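Local coordinates for protein reducing end xylose-releasing exo-oligoxylanase (Paenibacillus barengoltzii G22, PDB 5YXT) that probably hydrolyses xylo-oligosaccharides by releasing xylose from their reducing ends, as a glycoside hydrolase of family 8 that takes part in xylan degradation, at residues Y13-L16 with L17-Y20; E33-Q37 with L38-D42; R303-I306 with S307-F311; D88-W91 with K92-T96. One frame throughout, in Å; residues are numbered along the deposited sequence.

Overall arrangement
The four contacts are local, each made within one short run of chain, and they are spread over the shell of a mainly helical protein, their centres 19 to 23 Å from the centre of the chain. Interactions 1 and 2 lie on consecutive helices, 16-20 and 24-40, with nearest atoms about 9 Å apart, and both pack side chains on helix 355-369. Interaction 2 comes within about 5 Å of interaction 4, nearest atoms, without touching it; both lean on helix 68-80. The hairpin of interaction 3 stands apart, its centre about 39 Å from that of interaction 4, on the opposite side of the chain's centre.

Interaction 1: residues Y13-L16 with L17-Y20; sequences YRNL and LAEY
One face of the Y20 ring is covered by L16: CG sits 3.9 Å from the ring centroid and 17° off its normal, a CH-pi contact displaced toward the rim, while CD1 touches CE1. Setting CG of L16 anti to the backbone N (chi1 -164°) carries the isobutyl group over this ring. The guanidinium of R14 has the carboxylate of E19 at its edge, near its plane, but the two planes are turned 44° apart. OE1 of E19 meets CD of R14 at 3.2 Å, whereas NE of R14 stays 4.2 Å from OE1, beyond a salt bridge; NH1 is instead paired with E274. N15 occupies the N-cap of helix 16-20. Its OD1 accepts from A18 N at 3.1 Å, the donor lying above the carbonyl plane, while its main-chain O receives E19 N at 2.9 Å in a nearly straight bond. L17 packs on helices 24-40, 335-345 and 355-369, tying this short helix to its neighbours. Chemically, the N15 amide satisfies a first-turn N-H of the helix, and the E19 carboxylate, near R14 but beyond salt-bridge distance, would probably still feel its positive charge, though R14 is mainly paired with E274.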
loop_
_atom_site.group_PDB
_atom_site.type_symbol
_atom_site.label_atom_id
_atom_site.label_comp_id
_atom_site.label_asym_id
_atom_site.label_seq_id
_atom_site.Cartn_x
_atom_site.Cartn_y
_atom_site.Cartn_z
ATOM N N TYR C 13 20.166 15.300 -11.840
ATOM C CA TYR C 13 18.757 15.410 -11.502
ATOM C C TYR C 13 18.012 14.159 -11.924
ATOM O O TYR C 13 18.263 13.600 -12.994
ATOM C CB TYR C 13 18.146 16.648 -12.164
ATOM C CG TYR C 13 18.778 17.911 -11.644
ATOM C CD1 TYR C 13 20.007 18.357 -12.131
ATOM C CD2 TYR C 13 18.169 18.634 -10.635
ATOM C CE1 TYR C 13 20.597 19.501 -11.632
ATOM C CE2 TYR C 13 18.738 19.773 -10.145
ATOM C CZ TYR C 13 19.949 20.204 -10.637
ATOM O OH TYR C 13 20.494 21.350 -10.114
ATOM N N ARG C 14 17.091 13.735 -11.068
ATOM C CA ARG C 14 16.215 12.613 -11.364
ATOM C C ARG C 14 15.168 13.024 -12.394
ATOM O O ARG C 14 14.539 14.077 -12.263
ATOM C CB ARG C 14 15.557 12.157 -10.060
ATOM C CG ARG C 14 14.748 10.879 -10.084
ATOM C CD ARG C 14 14.760 10.182 -8.690
ATOM N NE ARG C 14 14.111 10.964 -7.636
ATOM C CZ ARG C 14 14.748 11.803 -6.830
ATOM N NH1 ARG C 14 16.050 11.958 -6.965
ATOM N NH2 ARG C 14 14.093 12.490 -5.886
ATOM N N ASN C 15 14.997 12.213 -13.434
ATOM C CA ASN C 15 13.856 12.344 -14.343
ATOM C C ASN C 15 12.837 11.326 -13.850
ATOM O O ASN C 15 12.815 10.179 -14.297
ATOM C CB ASN C 15 14.243 12.102 -15.801
ATOM C CG ASN C 15 13.063 12.259 -16.758
ATOM O OD1 ASN C 15 11.897 12.165 -16.357
ATOM N ND2 ASN C 15 13.363 12.491 -18.036
ATOM N N LEU C 16 11.997 11.764 -12.907
ATOM C CA LEU C 16 11.107 10.840 -12.213
ATOM C C LEU C 16 10.123 10.183 -13.175
ATOM O O LEU C 16 9.827 8.994 -13.042
ATOM C CB LEU C 16 10.360 11.570 -11.095
ATOM C CG LEU C 16 9.722 10.619 -10.075
ATOM C CD1 LEU C 16 10.765 9.666 -9.541
ATOM C CD2 LEU C 16 9.014 11.349 -8.921
ATOM N N LEU C 17 9.602 10.939 -14.147
ATOM C CA LEU C 17 8.667 10.351 -15.107
ATOM C C LEU C 17 9.316 9.197 -15.864
ATOM O O LEU C 17 8.709 8.134 -16.034
ATOM C CB LEU C 17 8.175 11.419 -16.080
ATOM C CG LEU C 17 7.231 12.461 -15.476
ATOM C CD1 LEU C 17 7.079 13.695 -16.361
ATOM C CD2 LEU C 17 5.891 11.832 -15.195
ATOM N N ALA C 18 10.562 9.384 -16.303
ATOM C CA ALA C 18 11.253 8.311 -17.010
ATOM C C ALA C 18 11.527 7.139 -16.082
ATOM O O ALA C 18 11.385 5.980 -16.483
ATOM C CB ALA C 18 12.550 8.833 -17.620
ATOM N N GLU C 19 11.937 7.424 -14.842
ATOM C CA GLU C 19 12.090 6.374 -13.844
ATOM C C GLU C 19 10.828 5.548 -13.734
ATOM O O GLU C 19 10.881 4.313 -13.682
ATOM C CB GLU C 19 12.422 6.993 -12.489
ATOM C CG GLU C 19 13.752 7.699 -12.403
ATOM C CD GLU C 19 14.313 7.652 -10.992
ATOM O OE1 GLU C 19 13.506 7.572 -10.043
ATOM O OE2 GLU C 19 15.554 7.706 -10.833
ATOM N N TYR C 20 9.686 6.225 -13.712
ATOM C CA TYR C 20 8.387 5.615 -13.507
ATOM C C TYR C 20 7.871 4.882 -14.738
ATOM O O TYR C 20 6.859 4.185 -14.634
ATOM C CB TYR C 20 7.381 6.693 -13.094
ATOM C CG TYR C 20 7.409 7.064 -11.622
ATOM C CD1 TYR C 20 8.479 6.700 -10.801
ATOM C CD2 TYR C 20 6.364 7.794 -11.056
ATOM C CE1 TYR C 20 8.494 7.042 -9.450
ATOM C CE2 TYR C 20 6.371 8.140 -9.710
ATOM C CZ TYR C 20 7.427 7.768 -8.916
ATOM O OH TYR C 20 7.404 8.128 -7.589
#

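Interaction 2: residues E33-Q37 with L38-D42; sequences ETWEQ and LFEGD
W35 and F39, one helical turn apart, form an offset stack: the six-membered ring of W35 and the F39 ring are nearly parallel, with planes 6° apart and centroids separated by 3.9 Å. CD1 of F39 lies over the rim of the W35 face, 3.5 Å from CZ3, and CB of F39 adds a CH-pi contact over the same six-membered ring. At the indole edge, NE1 donates to OE1 of E40 at 3.0 Å. The acceptor lies in the ring plane, but the N-H comes from above the carboxylate, whose plane stands 83° from the ring. CG of W35 is anti to its backbone N (chi1 175°), which swings the indole along the helix to meet both residues. With an alanine here, the F39 ring would probably lose the stacking partner on one face, and E40 OE1 its indole N-H.

The contact occupies the C-terminal end of helix 24-40, where the regular i to i+4 bonds run alongside a wider pi-type turn. F39 N reaches O of W35 at 2.8 Å, with E40 N bonded to E36 O on the next step. Beyond the helix end, a water lies 2.7 Å from Q37 O and accepts from D42 N, linking the last turn to the departing chain. Farther out, Y81 stacks on W35 and R83 makes a cation-pi contact with it, while M77 of helix 68-80 and L363 of helix 355-369 pack against F39.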
loop_
_atom_site.group_PDB
_atom_site.type_symbol
_atom_site.label_atom_id
_atom_site.label_comp_id
_atom_site.label_asym_id
_atom_site.label_seq_id
_atom_site.Cartn_x
_atom_site.Cartn_y
_atom_site.Cartn_z
ATOM N N GLU C 33 4.840 20.822 -25.402
ATOM C CA GLU C 33 3.450 21.178 -25.696
ATOM C C GLU C 33 2.858 22.037 -24.581
ATOM O O GLU C 33 2.068 22.953 -24.842
ATOM C CB GLU C 33 2.600 19.922 -25.900
ATOM C CG GLU C 33 2.800 19.220 -27.233
ATOM C CD GLU C 33 2.209 17.815 -27.244
ATOM O OE1 GLU C 33 1.861 17.309 -26.153
ATOM O OE2 GLU C 33 2.087 17.219 -28.344
ATOM N N THR C 34 3.231 21.757 -23.330
ATOM C CA THR C 34 2.746 22.557 -22.214
ATOM C C THR C 34 3.294 23.975 -22.270
ATOM O O THR C 34 2.551 24.944 -22.083
ATOM C CB THR C 34 3.128 21.900 -20.893
ATOM O OG1 THR C 34 2.556 20.592 -20.841
ATOM C CG2 THR C 34 2.614 22.731 -19.724
ATOM N N TRP C 35 4.606 24.117 -22.490
ATOM C CA TRP C 35 5.173 25.447 -22.684
ATOM C C TRP C 35 4.392 26.221 -23.742
ATOM O O TRP C 35 3.970 27.362 -23.521
ATOM C CB TRP C 35 6.661 25.357 -23.066
ATOM C CG TRP C 35 7.213 26.707 -23.370
ATOM C CD1 TRP C 35 7.336 27.281 -24.598
ATOM C CD2 TRP C 35 7.653 27.690 -22.421
ATOM N NE1 TRP C 35 7.839 28.554 -24.479
ATOM C CE2 TRP C 35 8.045 28.830 -23.154
ATOM C CE3 TRP C 35 7.763 27.713 -21.026
ATOM C CZ2 TRP C 35 8.537 29.989 -22.537
ATOM C CZ3 TRP C 35 8.261 28.863 -20.411
ATOM C CH2 TRP C 35 8.637 29.987 -21.171
ATOM N N GLU C 36 4.161 25.603 -24.896
ATOM C CA GLU C 36 3.526 26.340 -25.986
ATOM C C GLU C 36 2.108 26.776 -25.622
ATOM O O GLU C 36 1.725 27.919 -25.885
ATOM C CB GLU C 36 3.561 25.503 -27.260
ATOM C CG GLU C 36 5.010 25.244 -27.705
ATOM C CD GLU C 36 5.145 24.550 -29.046
ATOM O OE1 GLU C 36 5.569 23.370 -29.065
ATOM O OE2 GLU C 36 4.871 25.191 -30.082
ATOM N N GLN C 37 1.335 25.899 -24.967
ATOM C CA GLN C 37 -0.030 26.254 -24.575
ATOM C C GLN C 37 -0.057 27.420 -23.594
ATOM O O GLN C 37 -1.005 28.211 -23.591
ATOM C CB GLN C 37 -0.735 25.044 -23.948
ATOM C CG GLN C 37 -1.025 23.895 -24.900
ATOM C CD GLN C 37 -1.998 22.884 -24.303
ATOM O OE1 GLN C 37 -1.594 21.879 -23.718
ATOM N NE2 GLN C 37 -3.286 23.145 -24.460
ATOM N N LEU C 38 0.955 27.532 -22.743
ATOM C CA LEU C 38 0.954 28.536 -21.685
ATOM C C LEU C 38 1.601 29.845 -22.109
ATOM O O LEU C 38 1.180 30.920 -21.646
ATOM C CB LEU C 38 1.681 27.986 -20.450
ATOM C CG LEU C 38 0.855 27.160 -19.455
ATOM C CD1 LEU C 38 0.017 26.114 -20.140
ATOM C CD2 LEU C 38 1.739 26.518 -18.374
ATOM N N PHE C 39 2.627 29.779 -22.961
ATOM C CA PHE C 39 3.410 30.955 -23.316
ATOM C C PHE C 39 3.323 31.344 -24.783
ATOM O O PHE C 39 3.687 32.476 -25.116
ATOM C CB PHE C 39 4.894 30.751 -22.945
ATOM C CG PHE C 39 5.152 30.824 -21.463
ATOM C CD1 PHE C 39 4.926 29.721 -20.652
ATOM C CD2 PHE C 39 5.568 32.009 -20.877
ATOM C CE1 PHE C 39 5.121 29.794 -19.277
ATOM C CE2 PHE C 39 5.773 32.090 -19.505
ATOM C CZ PHE C 39 5.547 30.983 -18.703
ATOM N N GLU C 40 2.874 30.456 -25.662
ATOM C CA GLU C 40 2.792 30.768 -27.084
ATOM C C GLU C 40 1.432 30.417 -27.688
ATOM O O GLU C 40 1.291 30.432 -28.914
ATOM C CB GLU C 40 3.911 30.053 -27.851
ATOM C CG GLU C 40 5.302 30.551 -27.485
ATOM C CD GLU C 40 6.383 29.531 -27.760
ATOM O OE1 GLU C 40 7.519 29.724 -27.275
ATOM O OE2 GLU C 40 6.105 28.544 -28.472
ATOM N N GLY C 41 0.431 30.139 -26.867
ATOM C CA GLY C 41 -0.867 29.667 -27.325
ATOM C C GLY C 41 -1.887 30.781 -27.437
ATOM O O GLY C 41 -1.564 31.913 -27.812
ATOM N N ASP C 42 -3.137 30.455 -27.099
ATOM C CA ASP C 42 -4.258 31.365 -27.295
ATOM C C ASP C 42 -5.136 31.449 -26.054
ATOM O O ASP C 42 -4.760 30.970 -24.979
ATOM C CB ASP C 42 -5.102 30.922 -28.495
ATOM C CG ASP C 42 -5.366 29.431 -28.506
ATOM O OD1 ASP C 42 -5.678 28.870 -27.434
ATOM O OD2 ASP C 42 -5.264 28.815 -29.583
HETATM O O HOH W 1 -3.283 28.418 -25.005
#

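Interaction 3: residues R303-I306 with S307-F311; sequences RYTI and SGEPF
T305 OG1 is held twice by E309: it donates to OE1 at 2.7 Å, on that oxygen's anti lone pair, and accepts from the backbone N at 3.1 Å. OG1 stands between the backbone N and the carbonyl carbon (chi1 70°), and from there it faces E309. The frame is a tight antiparallel beta hairpin with a type I turn from T305 to G308, closed by G308 N on T305 O at 2.7 Å. The positive phi of G308 calls for glycine, since a side chain would jam against the preceding carbonyl oxygen. Next to the turn, T305 N bonds to E309 O, which completes the pattern of a type I turn with a G1 bulge, and F311 N reaches R303 O at 2.8 Å, almost straight at 177°. Y304 and P310 form a non-hydrogen-bonded pair, with CD1 of Y304 against CB of P310; E147 of a second subunit packs on both. On F311, CD of R303 lies over one ring face, 3.9 Å from the centroid, while R303 NE is salt-bridged to E313. A valine in place of T305 would probably leave E309 N and its carboxylate without their shared hydroxyl partner, setting the glutamate side chain free to turn. By donating to the carboxylate while accepting from the main chain of the same residue, the hydroxyl fixes E309 at both ends and would be expected to favour the charged form of its acid.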
loop_
_atom_site.group_PDB
_atom_site.type_symbol
_atom_site.label_atom_id
_atom_site.label_comp_id
_atom_site.label_asym_id
_atom_site.label_seq_id
_atom_site.Cartn_x
_atom_site.Cartn_y
_atom_site.Cartn_z
ATOM N N ARG C 303 -12.194 22.482 0.186
ATOM C CA ARG C 303 -11.440 23.005 1.317
ATOM C C ARG C 303 -11.517 21.994 2.459
ATOM O O ARG C 303 -12.564 21.391 2.699
ATOM C CB ARG C 303 -12.005 24.360 1.758
ATOM C CG ARG C 303 -11.159 25.092 2.806
ATOM C CD ARG C 303 -11.895 26.316 3.376
ATOM N NE ARG C 303 -12.330 27.269 2.354
ATOM C CZ ARG C 303 -11.648 28.359 2.009
ATOM N NH1 ARG C 303 -10.485 28.638 2.586
ATOM N NH2 ARG C 303 -12.124 29.169 1.075
ATOM N N TYR C 304 -10.401 21.793 3.157
ATOM C CA TYR C 304 -10.356 20.907 4.313
ATOM C C TYR C 304 -9.723 21.640 5.483
ATOM O O TYR C 304 -8.844 22.477 5.286
ATOM C CB TYR C 304 -9.518 19.623 4.027
ATOM C CG TYR C 304 -9.899 18.898 2.761
ATOM C CD1 TYR C 304 -10.938 17.977 2.751
ATOM C CD2 TYR C 304 -9.218 19.127 1.577
ATOM C CE1 TYR C 304 -11.299 17.317 1.593
ATOM C CE2 TYR C 304 -9.571 18.467 0.415
ATOM C CZ TYR C 304 -10.615 17.572 0.427
ATOM O OH TYR C 304 -10.964 16.927 -0.731
ATOM N N THR C 305 -10.141 21.310 6.707
ATOM C CA THR C 305 -9.311 21.700 7.841
ATOM C C THR C 305 -8.009 20.907 7.800
ATOM O O THR C 305 -7.907 19.872 7.141
ATOM C CB THR C 305 -10.013 21.453 9.181
ATOM O OG1 THR C 305 -10.106 20.045 9.415
ATOM C CG2 THR C 305 -11.409 22.066 9.199
ATOM N N ILE C 306 -6.999 21.386 8.526
ATOM C CA ILE C 306 -5.726 20.683 8.460
ATOM C C ILE C 306 -5.831 19.280 9.044
ATOM O O ILE C 306 -5.019 18.410 8.709
ATOM C CB ILE C 306 -4.619 21.505 9.143
ATOM C CG1 ILE C 306 -4.948 21.775 10.615
ATOM C CG2 ILE C 306 -4.375 22.792 8.358
ATOM C CD1 ILE C 306 -3.735 21.738 11.502
ATOM N N SER C 307 -6.825 19.030 9.897
ATOM C CA SER C 307 -7.065 17.672 10.373
ATOM C C SER C 307 -7.834 16.833 9.360
ATOM O O SER C 307 -8.052 15.641 9.601
ATOM C CB SER C 307 -7.812 17.698 11.715
ATOM O OG SER C 307 -9.065 18.338 11.574
ATOM N N GLY C 308 -8.245 17.422 8.240
ATOM C CA GLY C 308 -8.836 16.687 7.144
ATOM C C GLY C 308 -10.344 16.765 7.025
ATOM O O GLY C 308 -10.907 16.085 6.162
ATOM N N GLU C 309 -11.019 17.556 7.856
ATOM C CA GLU C 309 -12.475 17.626 7.767
ATOM C C GLU C 309 -12.877 18.448 6.547
ATOM O O GLU C 309 -12.367 19.557 6.359
ATOM C CB GLU C 309 -13.066 18.236 9.034
ATOM C CG GLU C 309 -12.698 17.474 10.294
ATOM C CD GLU C 309 -12.508 18.384 11.494
ATOM O OE1 GLU C 309 -11.540 19.187 11.497
ATOM O OE2 GLU C 309 -13.329 18.293 12.438
ATOM N N PRO C 310 -13.784 17.952 5.707
ATOM C CA PRO C 310 -14.137 18.683 4.490
ATOM C C PRO C 310 -15.144 19.785 4.771
ATOM O O PRO C 310 -16.030 19.648 5.614
ATOM C CB PRO C 310 -14.750 17.597 3.601
ATOM C CG PRO C 310 -15.404 16.661 4.596
ATOM C CD PRO C 310 -14.548 16.698 5.848
ATOM N N PHE C 311 -14.986 20.890 4.060
ATOM C CA PHE C 311 -16.029 21.891 3.955
ATOM C C PHE C 311 -16.950 21.540 2.793
ATOM O O PHE C 311 -16.664 20.653 1.985
ATOM C CB PHE C 311 -15.432 23.282 3.736
ATOM C CG PHE C 311 -14.702 23.831 4.921
ATOM C CD1 PHE C 311 -13.421 23.393 5.229
ATOM C CD2 PHE C 311 -15.285 24.798 5.718
ATOM C CE1 PHE C 311 -12.735 23.911 6.324
ATOM C CE2 PHE C 311 -14.613 25.311 6.814
ATOM C CZ PHE C 311 -13.331 24.871 7.115
#

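Interaction 4: residues D88-W91 with K92-T96; sequences DRIW and KWTVT
Two successive turns of helix 84-98 carry this contact, in which W91 is covered from the following turn. CG2 of V95 stands over one face of the indole, 3.6 Å from the centroid of the six-membered ring and 20° off its normal, a CH-pi contact offset toward the rim; the same methyl is 3.5 Å from CE2 of W91. CG2 of V95 lies anti to the carbonyl carbon, the branch placed to reach back over the ring. T94 crosses W91 at about a right angle and brings its CG2 to 3.9 Å from CZ3. The hydroxyl of T94 turns the other way: OG1 donates to I90 O at 2.9 Å from above the carbonyl plane, and T94 N reaches that oxygen at 3.0 Å within the plane. Two bonds thus satisfy one backbone carbonyl and fix the rotation of the threonine. V95 N also bonds to W91 O at 3.0 Å, joining the same two residues through the backbone. The indole NE1 is held by P149 O in a neighbouring loop. I90, W93 and T94 pack on M71 and W91 on M75, both of helix 68-80, while I90 and W93 also touch strands 48-51 and 55-60 of the antiparallel sheet.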
loop_
_atom_site.group_PDB
_atom_site.type_symbol
_atom_site.label_atom_id
_atom_site.label_comp_id
_atom_site.label_asym_id
_atom_site.label_seq_id
_atom_site.Cartn_x
_atom_site.Cartn_y
_atom_site.Cartn_z
ATOM N N ASP C 88 13.101 38.379 -19.981
ATOM C CA ASP C 88 13.390 39.809 -19.953
ATOM C C ASP C 88 12.129 40.646 -20.123
ATOM O O ASP C 88 12.000 41.709 -19.504
ATOM C CB ASP C 88 14.415 40.161 -21.031
ATOM C CG ASP C 88 15.832 39.769 -20.642
ATOM O OD1 ASP C 88 16.043 39.368 -19.476
ATOM O OD2 ASP C 88 16.745 39.870 -21.495
ATOM N N ARG C 89 11.180 40.175 -20.929
ATOM C CA ARG C 89 9.922 40.893 -21.082
ATOM C C ARG C 89 9.178 40.981 -19.756
ATOM O O ARG C 89 8.688 42.052 -19.375
ATOM C CB ARG C 89 9.070 40.208 -22.153
ATOM C CG ARG C 89 9.487 40.534 -23.595
ATOM C CD ARG C 89 8.787 39.604 -24.575
ATOM N NE ARG C 89 8.996 39.957 -25.980
ATOM C CZ ARG C 89 8.296 40.875 -26.643
ATOM N NH1 ARG C 89 8.562 41.110 -27.927
ATOM N NH2 ARG C 89 7.343 41.574 -26.025
ATOM N N ILE C 90 9.082 39.860 -19.033
ATOM C CA ILE C 90 8.394 39.863 -17.740
ATOM C C ILE C 90 9.124 40.767 -16.754
ATOM O O ILE C 90 8.520 41.620 -16.090
ATOM C CB ILE C 90 8.268 38.428 -17.191
ATOM C CG1 ILE C 90 7.474 37.532 -18.163
ATOM C CG2 ILE C 90 7.615 38.443 -15.808
ATOM C CD1 ILE C 90 7.329 36.053 -17.690
ATOM N N TRP C 91 10.440 40.603 -16.659
ATOM C CA TRP C 91 11.220 41.403 -15.725
ATOM C C TRP C 91 11.126 42.886 -16.056
ATOM O O TRP C 91 11.082 43.722 -15.153
ATOM C CB TRP C 91 12.669 40.932 -15.722
ATOM C CG TRP C 91 13.556 41.697 -14.773
ATOM C CD1 TRP C 91 14.717 42.354 -15.090
ATOM C CD2 TRP C 91 13.361 41.891 -13.361
ATOM N NE1 TRP C 91 15.251 42.941 -13.973
ATOM C CE2 TRP C 91 14.442 42.677 -12.897
ATOM C CE3 TRP C 91 12.378 41.489 -12.449
ATOM C CZ2 TRP C 91 14.570 43.066 -11.559
ATOM C CZ3 TRP C 91 12.505 41.873 -11.113
ATOM C CH2 TRP C 91 13.596 42.662 -10.686
ATOM N N LYS C 92 11.047 43.230 -17.345
ATOM C CA LYS C 92 10.943 44.637 -17.729
ATOM C C LYS C 92 9.623 45.238 -17.272
ATOM O O LYS C 92 9.595 46.331 -16.698
ATOM C CB LYS C 92 11.104 44.792 -19.245
ATOM C CG LYS C 92 11.222 46.256 -19.719
ATOM C CD LYS C 92 12.023 47.109 -18.739
ATOM C CE LYS C 92 12.748 48.260 -19.428
ATOM N NZ LYS C 92 13.361 49.203 -18.433
ATOM N N TRP C 93 8.511 44.546 -17.532
ATOM C CA TRP C 93 7.218 44.998 -17.026
ATOM C C TRP C 93 7.262 45.176 -15.514
ATOM O O TRP C 93 6.721 46.151 -14.968
ATOM C CB TRP C 93 6.139 43.984 -17.410
ATOM C CG TRP C 93 4.729 44.502 -17.502
ATOM C CD1 TRP C 93 4.059 44.847 -18.641
ATOM C CD2 TRP C 93 3.803 44.686 -16.424
ATOM N NE1 TRP C 93 2.779 45.253 -18.334
ATOM C CE2 TRP C 93 2.599 45.155 -16.979
ATOM C CE3 TRP C 93 3.881 44.518 -15.038
ATOM C CZ2 TRP C 93 1.483 45.450 -16.197
ATOM C CZ3 TRP C 93 2.773 44.801 -14.270
ATOM C CH2 TRP C 93 1.587 45.262 -14.850
ATOM N N THR C 94 7.913 44.233 -14.829
ATOM C CA THR C 94 7.957 44.234 -13.373
ATOM C C THR C 94 8.656 45.472 -12.840
ATOM O O THR C 94 8.134 46.164 -11.959
ATOM C CB THR C 94 8.636 42.951 -12.886
ATOM O OG1 THR C 94 7.845 41.819 -13.299
ATOM C CG2 THR C 94 8.769 42.939 -11.369
ATOM N N VAL C 95 9.825 45.787 -13.387
ATOM C CA VAL C 95 10.565 46.948 -12.900
ATOM C C VAL C 95 9.830 48.242 -13.240
ATOM O O VAL C 95 9.825 49.194 -12.449
ATOM C CB VAL C 95 11.992 46.929 -13.471
ATOM C CG1 VAL C 95 12.752 48.194 -13.057
ATOM C CG2 VAL C 95 12.722 45.667 -12.996
ATOM N N THR C 96 9.178 48.295 -14.403
ATOM C CA THR C 96 8.623 49.567 -14.852
ATOM C C THR C 96 7.357 49.940 -14.095
ATOM O O THR C 96 7.121 51.126 -13.844
ATOM C CB THR C 96 8.343 49.536 -16.354
ATOM O OG1 THR C 96 7.341 48.555 -16.636
ATOM C CG2 THR C 96 9.593 49.210 -17.122
#